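Local coordinates for manganese-binding protein (Chlamydia trachomatis, PDB 6NSI) that binds iron(II), manganese(II) and nickel(II), with a preference for iron(II), and delivers them to the membrane permease of an ABC transporter for import into the cytoplasm, at residues 12-17 against 115-120; 46-51 against 65-70; 169-174 against 271-276; 256-261 against 267-272. All blocks are in the same frame, centred on the assembly; numbering follows the deposited sequence.

Contact 1 (12-17 against 115-120); sequences CDCVSR and KEMAAA
Met117 of helix 107-124 reaches across to Cys14 and Val15 of helix 9-19, a helix-to-helix packing in the amino-terminal lobe of this two-lobed metal-binding protein. All three residues are buried, and the closest pair of CA atoms is Val15 to Met117, 6.5 Å apart. Along 115-120, Lys115 packs on Leu140 of helix 129-154 and has no part in the contact. Glu116 turns to another side of the helix, where its OE2 forms a salt bridge with Lys87 and its side chain touches helix 80-85. Met117 then carries the whole contact. Its chain runs straight beyond CG (chi2 -178°), which projects the thioether sulfur across the gap to meet helix 9-19 nearly at right angles to the Val15 side chain. Ala118 packs on Ala136, so helix 129-154 covers a further side of helix 107-124, which runs on through Ala120. On the facing helix, Cys14 also touches Trp110 and Val114, while Val15 leans on Leu121 and on Asn25 of strand 24-27; helix 9-19 is thereby held between a sheet strand and helix 107-124. The thioether lies in the notch between two neighbours: Met117 SD is 3.6 Å from Cys14 CB and 3.7 Å from Val15 CG2, and the terminal methyl Met117 CE comes to 3.8 Å from Cys14 CB.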
loop_
_atom_site.group_PDB
_atom_site.type_symbol
_atom_site.label_atom_id
_atom_site.label_comp_id
_atom_site.label_asym_id
_atom_site.label_seq_id
_atom_site.Cartn_x
_atom_site.Cartn_y
_atom_site.Cartn_z
ATOM N N CYS A 12 5.500 -2.610 9.941
ATOM C CA CYS A 12 5.805 -2.599 11.375
ATOM C C CYS A 12 4.573 -2.851 12.233
ATOM O O CYS A 12 4.649 -3.547 13.255
ATOM C CB CYS A 12 6.446 -1.276 11.785
ATOM S SG CYS A 12 7.227 -1.390 13.443
ATOM N N ASP A 13 3.431 -2.285 11.855
ATOM C CA ASP A 13 2.255 -2.426 12.707
ATOM C C ASP A 13 1.712 -3.840 12.708
ATOM O O ASP A 13 1.028 -4.229 13.662
ATOM C CB ASP A 13 1.175 -1.447 12.273
ATOM C CG ASP A 13 1.595 -0.002 12.484
ATOM O OD1 ASP A 13 2.676 0.233 13.073
ATOM O OD2 ASP A 13 0.851 0.898 12.058
ATOM N N CYS A 14 2.003 -4.619 11.668
ATOM C CA CYS A 14 1.608 -6.022 11.665
ATOM C C CYS A 14 2.605 -6.874 12.445
ATOM O O CYS A 14 2.197 -7.746 13.221
ATOM C CB CYS A 14 1.469 -6.528 10.230
ATOM S SG CYS A 14 0.255 -5.574 9.191
ATOM N N VAL A 15 3.911 -6.627 12.263
ATOM C CA VAL A 15 4.924 -7.350 13.041
ATOM C C VAL A 15 4.677 -7.161 14.532
ATOM O O VAL A 15 4.691 -8.121 15.310
ATOM C CB VAL A 15 6.342 -6.892 12.646
ATOM C CG1 VAL A 15 7.377 -7.538 13.562
ATOM C CG2 VAL A 15 6.654 -7.254 11.204
ATOM N N SER A 16 4.434 -5.912 14.950
ATOM C CA SER A 16 4.268 -5.614 16.369
ATOM C C SER A 16 3.059 -6.325 16.959
ATOM O O SER A 16 3.054 -6.646 18.156
ATOM C CB SER A 16 4.145 -4.103 16.578
ATOM O OG SER A 16 5.287 -3.435 16.065
ATOM N N ARG A 17 2.030 -6.575 16.141
ATOM C CA ARG A 17 0.852 -7.294 16.616
ATOM C C ARG A 17 1.151 -8.773 16.825
ATOM O O ARG A 17 0.603 -9.389 17.742
ATOM C CB ARG A 17 -0.317 -7.124 15.634
ATOM C CG ARG A 17 -1.184 -5.871 15.849
ATOM C CD ARG A 17 -2.187 -6.065 16.992
ATOM N NE ARG A 17 -3.521 -6.498 16.557
ATOM C CZ ARG A 17 -4.034 -7.711 16.777
ATOM N NH1 ARG A 17 -3.324 -8.640 17.412
ATOM N NH2 ARG A 17 -5.261 -8.004 16.353
ATOM N N LYS A 115 1.120 -13.453 7.036
ATOM C CA LYS A 115 1.360 -14.896 7.271
ATOM C C LYS A 115 2.860 -15.153 7.185
ATOM O O LYS A 115 3.355 -15.908 7.992
ATOM C CB LYS A 115 0.593 -15.769 6.279
ATOM C CG LYS A 115 0.011 -17.036 6.885
ATOM C CD LYS A 115 -0.858 -17.813 5.942
ATOM C CE LYS A 115 -1.897 -16.937 5.284
ATOM N NZ LYS A 115 -2.933 -16.491 6.241
ATOM N N GLU A 116 3.536 -14.530 6.227
ATOM C CA GLU A 116 4.980 -14.700 6.094
ATOM C C GLU A 116 5.722 -14.036 7.247
ATOM O O GLU A 116 6.722 -14.572 7.733
ATOM C CB GLU A 116 5.457 -14.132 4.759
ATOM C CG GLU A 116 4.806 -14.777 3.553
ATOM C CD GLU A 116 5.109 -16.255 3.460
ATOM O OE1 GLU A 116 6.273 -16.649 3.693
ATOM O OE2 GLU A 116 4.174 -17.025 3.161
ATOM N N MET A 117 5.258 -12.863 7.688
ATOM C CA MET A 117 5.833 -12.231 8.872
ATOM C C MET A 117 5.811 -13.180 10.065
ATOM O O MET A 117 6.842 -13.416 10.702
ATOM C CB MET A 117 5.075 -10.955 9.219
ATOM C CG MET A 117 5.051 -9.872 8.130
ATOM S SD MET A 117 4.150 -8.452 8.778
ATOM C CE MET A 117 3.501 -7.700 7.271
ATOM N N ALA A 118 4.633 -13.719 10.391
ATOM C CA ALA A 118 4.511 -14.645 11.517
ATOM C C ALA A 118 5.455 -15.829 11.367
ATOM O O ALA A 118 6.193 -16.176 12.301
ATOM C CB ALA A 118 3.070 -15.133 11.637
ATOM N N ALA A 119 5.435 -16.478 10.201
ATOM C CA ALA A 119 6.300 -17.635 9.996
ATOM C C ALA A 119 7.756 -17.250 10.200
ATOM O O ALA A 119 8.479 -17.891 10.974
ATOM C CB ALA A 119 6.079 -18.216 8.600
ATOM N N ALA A 120 8.192 -16.181 9.529
ATOM C CA ALA A 120 9.560 -15.701 9.670
ATOM C C ALA A 120 9.903 -15.415 11.127
ATOM O O ALA A 120 10.998 -15.756 11.592
ATOM C CB ALA A 120 9.754 -14.442 8.821
#

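Contact 2 (46-51 against 65-70); sequences DRMAMS and ASLRKH
Met48 and His70 form the tight part of this contact, with Met48 SD only 3.5 Å from His70 CB. The sulfur stays closer to the root of the imidazole than to its centre: Met48 SD is 4.1 Å from His70 CG and 4.9 Å from the His70 ring centroid, 54° off the ring normal, a slanted Met-aromatic approach. An extended Met48 chain (chi2 176°) carries the thioether over, and its methyl CE goes on to Leu67 CD2 at a looser 4.2 Å. Helices 44-50 and 65-71 belong to successive beta-alpha-beta crossovers of the parallel sheet, the first leading into strand 54-56 and the second out of it. Met48 also touches Leu5 of strand 3-6, so the Met48 side chain lies between the sheet and helix 65-71. The His70 ring is fixed by its two nitrogens: ND1 donates to Ser66 O at 2.9 Å with an N-H...O angle of 164°, and NE2 is hydrogen-bonded to Glu45 OE2, a pairing that would favour a positively charged imidazole. By contrast, Ala49 and Met50 on one helix and Arg68 and Lys69 on the other are exposed and make no contact across it. On the inner side, the Leu67 side chain is about 9 Å from that of His36, an iron ligand.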
loop_
_atom_site.group_PDB
_atom_site.type_symbol
_atom_site.label_atom_id
_atom_site.label_comp_id
_atom_site.label_asym_id
_atom_site.label_seq_id
_atom_site.Cartn_x
_atom_site.Cartn_y
_atom_site.Cartn_z
ATOM N N ASP A 46 23.038 1.409 12.211
ATOM C CA ASP A 46 23.067 0.825 13.547
ATOM C C ASP A 46 21.741 0.172 13.907
ATOM O O ASP A 46 21.723 -0.818 14.648
ATOM C CB ASP A 46 23.420 1.890 14.586
ATOM C CG ASP A 46 24.743 2.574 14.300
ATOM O OD1 ASP A 46 25.707 1.886 13.882
ATOM O OD2 ASP A 46 24.815 3.803 14.503
ATOM N N ARG A 47 20.624 0.722 13.412
ATOM C CA ARG A 47 19.332 0.083 13.632
ATOM C C ARG A 47 19.304 -1.295 12.985
ATOM O O ARG A 47 18.795 -2.259 13.571
ATOM C CB ARG A 47 18.210 0.971 13.084
ATOM C CG ARG A 47 18.008 2.216 13.911
ATOM C CD ARG A 47 17.166 3.278 13.219
ATOM N NE ARG A 47 16.936 4.401 14.125
ATOM C CZ ARG A 47 17.410 5.632 13.946
ATOM N NH1 ARG A 47 18.134 5.941 12.870
ATOM N NH2 ARG A 47 17.139 6.567 14.847
ATOM N N MET A 48 19.882 -1.413 11.788
ATOM C CA MET A 48 20.003 -2.725 11.166
ATOM C C MET A 48 20.948 -3.619 11.956
ATOM O O MET A 48 20.671 -4.809 12.155
ATOM C CB MET A 48 20.485 -2.571 9.727
ATOM C CG MET A 48 19.461 -1.882 8.798
ATOM S SD MET A 48 20.159 -1.636 7.150
ATOM C CE MET A 48 18.805 -0.722 6.355
ATOM N N ALA A 49 22.061 -3.050 12.425
ATOM C CA ALA A 49 23.090 -3.840 13.090
ATOM C C ALA A 49 22.578 -4.450 14.393
ATOM O O ALA A 49 22.852 -5.622 14.686
ATOM C CB ALA A 49 24.320 -2.970 13.337
ATOM N N MET A 50 21.828 -3.681 15.190
ATOM C CA MET A 50 21.297 -4.214 16.443
ATOM C C MET A 50 20.070 -5.112 16.267
ATOM O O MET A 50 19.642 -5.736 17.245
ATOM C CB MET A 50 20.950 -3.067 17.397
ATOM C CG MET A 50 19.563 -2.478 17.184
ATOM S SD MET A 50 19.276 -0.964 18.131
ATOM C CE MET A 50 20.484 0.136 17.387
ATOM N N SER A 51 19.502 -5.209 15.065
ATOM C CA SER A 51 18.263 -5.948 14.864
ATOM C C SER A 51 18.514 -7.418 14.543
ATOM O O SER A 51 19.576 -7.804 14.049
ATOM C CB SER A 51 17.445 -5.306 13.746
ATOM O OG SER A 51 16.789 -4.157 14.243
ATOM N N ALA A 65 19.906 3.480 -3.554
ATOM C CA ALA A 65 21.262 2.948 -3.484
ATOM C C ALA A 65 21.709 2.725 -2.046
ATOM O O ALA A 65 22.482 1.802 -1.776
ATOM C CB ALA A 65 22.231 3.897 -4.193
ATOM N N SER A 66 21.237 3.563 -1.120
ATOM C CA SER A 66 21.527 3.388 0.303
ATOM C C SER A 66 21.026 2.040 0.813
ATOM O O SER A 66 21.777 1.268 1.423
ATOM C CB SER A 66 20.867 4.522 1.090
ATOM O OG SER A 66 21.452 4.670 2.363
ATOM N N LEU A 67 19.744 1.750 0.578
ATOM C CA LEU A 67 19.133 0.541 1.121
ATOM C C LEU A 67 19.640 -0.706 0.405
ATOM O O LEU A 67 19.835 -1.752 1.038
ATOM C CB LEU A 67 17.607 0.642 1.034
ATOM C CG LEU A 67 16.935 1.801 1.797
ATOM C CD1 LEU A 67 15.486 2.038 1.353
ATOM C CD2 LEU A 67 16.988 1.583 3.303
ATOM N N ARG A 68 19.875 -0.614 -0.911
ATOM C CA ARG A 68 20.378 -1.767 -1.654
ATOM C C ARG A 68 21.737 -2.232 -1.132
ATOM O O ARG A 68 21.997 -3.440 -1.083
ATOM C CB ARG A 68 20.466 -1.448 -3.141
ATOM C CG ARG A 68 19.153 -1.524 -3.881
ATOM C CD ARG A 68 19.183 -0.583 -5.071
ATOM N NE ARG A 68 19.241 -1.294 -6.347
ATOM C CZ ARG A 68 18.170 -1.716 -7.016
ATOM N NH1 ARG A 68 16.956 -1.502 -6.521
ATOM N NH2 ARG A 68 18.309 -2.357 -8.173
ATOM N N LYS A 69 22.619 -1.293 -0.743
ATOM C CA LYS A 69 23.919 -1.677 -0.173
ATOM C C LYS A 69 23.734 -2.565 1.047
ATOM O O LYS A 69 24.415 -3.590 1.201
ATOM C CB LYS A 69 24.742 -0.451 0.239
ATOM C CG LYS A 69 25.011 0.592 -0.827
ATOM C CD LYS A 69 25.850 1.783 -0.288
ATOM C CE LYS A 69 25.408 2.257 1.114
ATOM N NZ LYS A 69 25.054 3.720 1.222
ATOM N N HIS A 70 22.811 -2.174 1.929
ATOM C CA HIS A 70 22.660 -2.785 3.239
ATOM C C HIS A 70 21.703 -3.966 3.254
ATOM O O HIS A 70 21.775 -4.785 4.176
ATOM C CB HIS A 70 22.186 -1.733 4.245
ATOM C CG HIS A 70 23.201 -0.668 4.529
ATOM N ND1 HIS A 70 23.424 0.396 3.679
ATOM C CD2 HIS A 70 24.054 -0.508 5.567
ATOM C CE1 HIS A 70 24.375 1.166 4.182
ATOM N NE2 HIS A 70 24.771 0.640 5.328
#

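Contact 3 (169-174 against 271-276); sequences NAFSYF and QHNVRT
His272 O, in the helical turn that offers Asn273 to Phe171 and Val274 to Phe174, is gripped by two donors from Thr276. The backbone Thr276 N and the hydroxyl Thr276 OG1 each stand 2.8 Å from His272 O and come from opposite faces of its carbonyl plane. The next two residues make the contact. Asn273 ND2 lies 4.1 Å from Phe171 CE2, near the plane of the phenyl ring and at its edge, with amide and ring planes 79° apart. This is van der Waals contact, and no hydrogen bond is made to the ring; Asn273 OD1 instead accepts from Tyr258 N, which ties helix 266-280 to the loop after strand 251-252. One turn along the other segment, Phe174 meets Val274 in the same edge-on fashion: the methyl Val274 CG2 is in the ring plane, 4.0 Å from Phe174 CE2. With CG of Phe174 trans to the backbone N (chi1 -178°), the ring swings out from helix 172-178 toward Val274. Phe171 holds the N-cap position of that helix, and its side chain lies about 8 Å from the bound iron, whose ligand His168 is nearby in sequence. Around the contact, Leu164 of strand 164-165 touches both phenyl rings, while helix 129-154 covers another flank, with Leu154 on Phe174 and Trp149 and Ala150 on Val274.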
loop_
_atom_site.group_PDB
_atom_site.type_symbol
_atom_site.label_atom_id
_atom_site.label_comp_id
_atom_site.label_asym_id
_atom_site.label_seq_id
_atom_site.Cartn_x
_atom_site.Cartn_y
_atom_site.Cartn_z
ATOM N N ASN A 169 0.243 6.095 -8.777
ATOM C CA ASN A 169 -0.272 4.747 -9.024
ATOM C C ASN A 169 0.067 3.841 -7.835
ATOM O O ASN A 169 0.923 2.964 -7.895
ATOM C CB ASN A 169 0.295 4.205 -10.335
ATOM C CG ASN A 169 -0.305 2.875 -10.716
ATOM O OD1 ASN A 169 -1.343 2.476 -10.176
ATOM N ND2 ASN A 169 0.353 2.160 -11.633
ATOM N N ALA A 170 -0.645 4.078 -6.736
ATOM C CA ALA A 170 -0.494 3.298 -5.518
ATOM C C ALA A 170 -1.689 2.397 -5.235
ATOM O O ALA A 170 -1.632 1.608 -4.288
ATOM C CB ALA A 170 -0.274 4.223 -4.309
ATOM N N PHE A 171 -2.759 2.483 -6.027
ATOM C CA PHE A 171 -3.985 1.749 -5.736
ATOM C C PHE A 171 -4.367 0.767 -6.845
ATOM O O PHE A 171 -5.542 0.398 -6.980
ATOM C CB PHE A 171 -5.120 2.733 -5.451
ATOM C CG PHE A 171 -4.839 3.640 -4.266
ATOM C CD1 PHE A 171 -4.237 4.881 -4.448
ATOM C CD2 PHE A 171 -5.162 3.236 -2.974
ATOM C CE1 PHE A 171 -3.974 5.715 -3.362
ATOM C CE2 PHE A 171 -4.901 4.063 -1.876
ATOM C CZ PHE A 171 -4.316 5.305 -2.070
ATOM N N SER A 172 -3.391 0.305 -7.634
ATOM C CA SER A 172 -3.727 -0.672 -8.669
ATOM C C SER A 172 -4.213 -1.992 -8.069
ATOM O O SER A 172 -5.181 -2.585 -8.567
ATOM C CB SER A 172 -2.532 -0.905 -9.597
ATOM O OG SER A 172 -2.409 0.166 -10.522
ATOM N N TYR A 173 -3.553 -2.490 -7.016
ATOM C CA TYR A 173 -4.021 -3.731 -6.391
ATOM C C TYR A 173 -5.401 -3.550 -5.770
ATOM O O TYR A 173 -6.284 -4.406 -5.920
ATOM C CB TYR A 173 -3.021 -4.205 -5.336
ATOM C CG TYR A 173 -1.707 -4.636 -5.935
ATOM C CD1 TYR A 173 -0.624 -3.761 -5.975
ATOM C CD2 TYR A 173 -1.549 -5.908 -6.460
ATOM C CE1 TYR A 173 0.586 -4.149 -6.518
ATOM C CE2 TYR A 173 -0.353 -6.304 -7.016
ATOM C CZ TYR A 173 0.717 -5.429 -7.041
ATOM O OH TYR A 173 1.917 -5.825 -7.592
ATOM N N PHE A 174 -5.577 -2.455 -5.028
ATOM C CA PHE A 174 -6.867 -2.070 -4.472
ATOM C C PHE A 174 -7.955 -2.087 -5.542
ATOM O O PHE A 174 -9.045 -2.646 -5.346
ATOM C CB PHE A 174 -6.700 -0.664 -3.858
ATOM C CG PHE A 174 -7.928 -0.106 -3.197
ATOM C CD1 PHE A 174 -8.893 0.586 -3.940
ATOM C CD2 PHE A 174 -8.090 -0.219 -1.823
ATOM C CE1 PHE A 174 -10.006 1.109 -3.329
ATOM C CE2 PHE A 174 -9.204 0.302 -1.196
ATOM C CZ PHE A 174 -10.162 0.981 -1.948
ATOM N N GLN A 271 -8.915 1.418 6.819
ATOM C CA GLN A 271 -10.321 1.755 7.030
ATOM C C GLN A 271 -10.633 3.154 6.506
ATOM O O GLN A 271 -11.620 3.348 5.781
ATOM C CB GLN A 271 -10.678 1.645 8.509
ATOM C CG GLN A 271 -10.554 0.228 9.061
ATOM C CD GLN A 271 -10.883 0.132 10.549
ATOM O OE1 GLN A 271 -10.317 0.852 11.378
ATOM N NE2 GLN A 271 -11.805 -0.767 10.892
ATOM N N HIS A 272 -9.798 4.142 6.859
ATOM C CA HIS A 272 -10.029 5.509 6.397
ATOM C C HIS A 272 -10.047 5.588 4.872
ATOM O O HIS A 272 -10.891 6.285 4.287
ATOM C CB HIS A 272 -8.961 6.457 6.953
ATOM C CG HIS A 272 -8.937 7.792 6.267
ATOM N ND1 HIS A 272 -9.569 8.907 6.781
ATOM C CD2 HIS A 272 -8.384 8.181 5.089
ATOM C CE1 HIS A 272 -9.391 9.926 5.958
ATOM N NE2 HIS A 272 -8.684 9.510 4.920
ATOM N N ASN A 273 -9.100 4.904 4.214
ATOM C CA ASN A 273 -9.055 4.918 2.755
ATOM C C ASN A 273 -10.339 4.348 2.169
ATOM O O ASN A 273 -10.891 4.897 1.210
ATOM C CB ASN A 273 -7.852 4.121 2.255
ATOM C CG ASN A 273 -6.548 4.913 2.319
ATOM O OD1 ASN A 273 -6.544 6.139 2.482
ATOM N ND2 ASN A 273 -5.439 4.213 2.173
ATOM N N VAL A 274 -10.824 3.238 2.735
ATOM C CA VAL A 274 -12.032 2.611 2.203
ATOM C C VAL A 274 -13.242 3.508 2.433
ATOM O O VAL A 274 -14.077 3.680 1.539
ATOM C CB VAL A 274 -12.221 1.211 2.823
ATOM C CG1 VAL A 274 -13.618 0.662 2.503
ATOM C CG2 VAL A 274 -11.136 0.261 2.305
ATOM N N ARG A 275 -13.357 4.089 3.633
ATOM C CA ARG A 275 -14.452 5.013 3.920
ATOM C C ARG A 275 -14.431 6.196 2.960
ATOM O O ARG A 275 -15.454 6.546 2.368
ATOM C CB ARG A 275 -14.355 5.511 5.365
ATOM C CG ARG A 275 -14.841 4.516 6.408
ATOM C CD ARG A 275 -14.653 5.036 7.853
ATOM N NE ARG A 275 -14.239 3.953 8.746
ATOM C CZ ARG A 275 -15.088 3.164 9.405
ATOM N NH1 ARG A 275 -16.403 3.353 9.281
ATOM N NH2 ARG A 275 -14.630 2.188 10.193
ATOM N N THR A 276 -13.259 6.825 2.810
ATOM C CA THR A 276 -13.112 7.968 1.918
ATOM C C THR A 276 -13.503 7.613 0.482
ATOM O O THR A 276 -14.325 8.297 -0.136
ATOM C CB THR A 276 -11.673 8.486 1.999
ATOM O OG1 THR A 276 -11.406 8.863 3.358
ATOM C CG2 THR A 276 -11.451 9.722 1.073
#

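Contact 4 (256-261 against 267-272); sequences PLYSDN and FSTFQH. With FE (Fe (III) ion), chain B.
Tyr258 and Thr269 meet at the root of the tyrosine, where Tyr258 CB is 3.4 Å from the methyl Thr269 CG2. One atom out, Tyr258 CG is still 3.9 Å from Thr269 CG2. The ring then passes to His272: Tyr258 CD1 is 4.1 Å from His272 CD2, and the tyrosine edge is directed at the imidazole face in an offset edge-to-face pair, planes at 81° and centroids 5.8 Å apart. Next along that edge, Tyr258 CE1 is 4.2 Å from His272 NE2. Thr269 turns its methyl to the tyrosine because CG2 is trans to the backbone N, which sends OG1 back to Asn265 O and Cys263 N. The loop 256-261 bears an iron ligand in the cleft between the two lobes, as in related metal-binding proteins of ABC importers. Asp260 holds the iron(III) ion by both carboxylate oxygens, OD1 at 2.0 Å and OD2 at 2.4 Å from the metal, and His36, His102 and His168 complete the site. At the other end of the loop, His272 NE2 donates to Pro256 O at 2.9 Å with an N-H...O angle of 147°, the nitrogen standing nearly in line with the carbonyl bond.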
loop_
_atom_site.group_PDB
_atom_site.type_symbol
_atom_site.label_atom_id
_atom_site.label_comp_id
_atom_site.label_asym_id
_atom_site.label_seq_id
_atom_site.Cartn_x
_atom_site.Cartn_y
_atom_site.Cartn_z
ATOM N N PRO A 256 -7.617 13.299 2.538
ATOM C CA PRO A 256 -6.572 12.703 1.698
ATOM C C PRO A 256 -6.522 11.198 1.894
ATOM O O PRO A 256 -6.921 10.669 2.936
ATOM C CB PRO A 256 -5.283 13.381 2.188
ATOM C CG PRO A 256 -5.561 13.741 3.616
ATOM C CD PRO A 256 -7.062 13.996 3.719
ATOM N N LEU A 257 -6.053 10.504 0.860
ATOM C CA LEU A 257 -5.779 9.086 0.992
ATOM C C LEU A 257 -4.346 8.899 1.472
ATOM O O LEU A 257 -3.498 9.774 1.318
ATOM C CB LEU A 257 -5.994 8.370 -0.341
ATOM C CG LEU A 257 -7.389 8.418 -0.973
ATOM C CD1 LEU A 257 -7.336 7.671 -2.321
ATOM C CD2 LEU A 257 -8.408 7.748 -0.056
ATOM N N TYR A 258 -4.080 7.751 2.073
ATOM C CA TYR A 258 -2.722 7.426 2.498
ATOM C C TYR A 258 -2.212 6.313 1.600
ATOM O O TYR A 258 -2.647 5.165 1.716
ATOM C CB TYR A 258 -2.692 7.055 3.976
ATOM C CG TYR A 258 -2.984 8.271 4.820
ATOM C CD1 TYR A 258 -4.291 8.747 4.961
ATOM C CD2 TYR A 258 -1.962 8.972 5.442
ATOM C CE1 TYR A 258 -4.565 9.883 5.716
ATOM C CE2 TYR A 258 -2.232 10.102 6.193
ATOM C CZ TYR A 258 -3.532 10.552 6.327
ATOM O OH TYR A 258 -3.793 11.683 7.082
ATOM N N SER A 259 -1.306 6.668 0.691
ATOM C CA SER A 259 -0.800 5.741 -0.312
ATOM C C SER A 259 0.449 5.004 0.173
ATOM O O SER A 259 0.487 3.771 0.200
ATOM C CB SER A 259 -0.479 6.517 -1.591
ATOM O OG SER A 259 0.490 7.516 -1.298
ATOM N N ASP A 260 1.489 5.751 0.536
ATOM C CA ASP A 260 2.795 5.181 0.823
ATOM C C ASP A 260 3.114 5.195 2.311
ATOM O O ASP A 260 4.237 4.846 2.709
ATOM C CB ASP A 260 3.873 5.933 0.045
ATOM C CG ASP A 260 3.852 5.627 -1.452
ATOM O OD1 ASP A 260 3.327 4.561 -1.874
ATOM O OD2 ASP A 260 4.382 6.466 -2.212
ATOM N N ASN A 261 2.166 5.606 3.145
ATOM C CA ASN A 261 2.446 5.749 4.561
ATOM C C ASN A 261 1.166 5.474 5.340
ATOM O O ASN A 261 0.138 5.098 4.775
ATOM C CB ASN A 261 3.031 7.134 4.881
ATOM C CG ASN A 261 2.031 8.279 4.657
ATOM O OD1 ASN A 261 1.061 8.144 3.910
ATOM N ND2 ASN A 261 2.290 9.421 5.286
ATOM N N PHE A 267 -3.920 -0.247 10.149
ATOM C CA PHE A 267 -5.263 -0.808 10.034
ATOM C C PHE A 267 -6.313 0.290 9.948
ATOM O O PHE A 267 -7.178 0.261 9.070
ATOM C CB PHE A 267 -5.543 -1.756 11.206
ATOM C CG PHE A 267 -4.590 -2.909 11.264
ATOM C CD1 PHE A 267 -4.779 -4.022 10.453
ATOM C CD2 PHE A 267 -3.471 -2.865 12.094
ATOM C CE1 PHE A 267 -3.890 -5.080 10.471
ATOM C CE2 PHE A 267 -2.576 -3.919 12.118
ATOM C CZ PHE A 267 -2.788 -5.032 11.304
ATOM N N SER A 268 -6.246 1.274 10.847
ATOM C CA SER A 268 -7.152 2.411 10.774
ATOM C C SER A 268 -6.977 3.183 9.468
ATOM O O SER A 268 -7.936 3.775 8.963
ATOM C CB SER A 268 -6.925 3.334 11.975
ATOM O OG SER A 268 -7.031 2.616 13.202
ATOM N N THR A 269 -5.761 3.194 8.919
ATOM C CA THR A 269 -5.506 3.886 7.656
ATOM C C THR A 269 -6.233 3.202 6.501
ATOM O O THR A 269 -6.874 3.869 5.677
ATOM C CB THR A 269 -4.003 3.944 7.381
ATOM O OG1 THR A 269 -3.355 4.682 8.423
ATOM C CG2 THR A 269 -3.753 4.645 6.048
ATOM N N PHE A 270 -6.141 1.870 6.431
ATOM C CA PHE A 270 -6.914 1.105 5.456
ATOM C C PHE A 270 -8.402 1.415 5.584
ATOM O O PHE A 270 -9.090 1.676 4.584
ATOM C CB PHE A 270 -6.639 -0.392 5.644
ATOM C CG PHE A 270 -7.455 -1.284 4.738
ATOM C CD1 PHE A 270 -7.026 -1.556 3.444
ATOM C CD2 PHE A 270 -8.643 -1.870 5.193
ATOM C CE1 PHE A 270 -7.766 -2.381 2.610
ATOM C CE2 PHE A 270 -9.394 -2.708 4.366
ATOM C CZ PHE A 270 -8.956 -2.962 3.072
ATOM N N GLN A 271 -8.915 1.418 6.819
ATOM C CA GLN A 271 -10.321 1.755 7.030
ATOM C C GLN A 271 -10.633 3.154 6.506
ATOM O O GLN A 271 -11.620 3.348 5.781
ATOM C CB GLN A 271 -10.678 1.645 8.509
ATOM C CG GLN A 271 -10.554 0.228 9.061
ATOM C CD GLN A 271 -10.883 0.132 10.549
ATOM O OE1 GLN A 271 -10.317 0.852 11.378
ATOM N NE2 GLN A 271 -11.805 -0.767 10.892
ATOM N N HIS A 272 -9.798 4.142 6.859
ATOM C CA HIS A 272 -10.029 5.509 6.397
ATOM C C HIS A 272 -10.047 5.588 4.872
ATOM O O HIS A 272 -10.891 6.285 4.287
ATOM C CB HIS A 272 -8.961 6.457 6.953
ATOM C CG HIS A 272 -8.937 7.792 6.267
ATOM N ND1 HIS A 272 -9.569 8.907 6.781
ATOM C CD2 HIS A 272 -8.384 8.181 5.089
ATOM C CE1 HIS A 272 -9.391 9.926 5.958
ATOM N NE2 HIS A 272 -8.684 9.510 4.920
HETATM FE FE FE B . 3.974 4.675 -3.814
#

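How the contacts relate
Along the chain contact 1 spans contact 2, which lies wholly between its segments; contacts 3 and 4 follow and both end on helix 266-280, sharing Gln271 and His272. Contacts 1 and 2 belong to the lobe with the four-stranded parallel sheet, their centres 19 Å apart and not touching. Contacts 3 and 4 are 7 Å apart, centre to centre, and pack together through Ala170 CB on Ser259 CB, 3.6 Å, and Thr276 CG2 on Leu257 CD2, 3.8 Å. Contact 1 meets contact 4 where Cys14 SG packs against Phe267 CZ at 3.7 Å, so helix 266-280 links the sheet lobe to the loop bearing Asp260. Contact 2 is remote, 30 Å from contact 3 between centres.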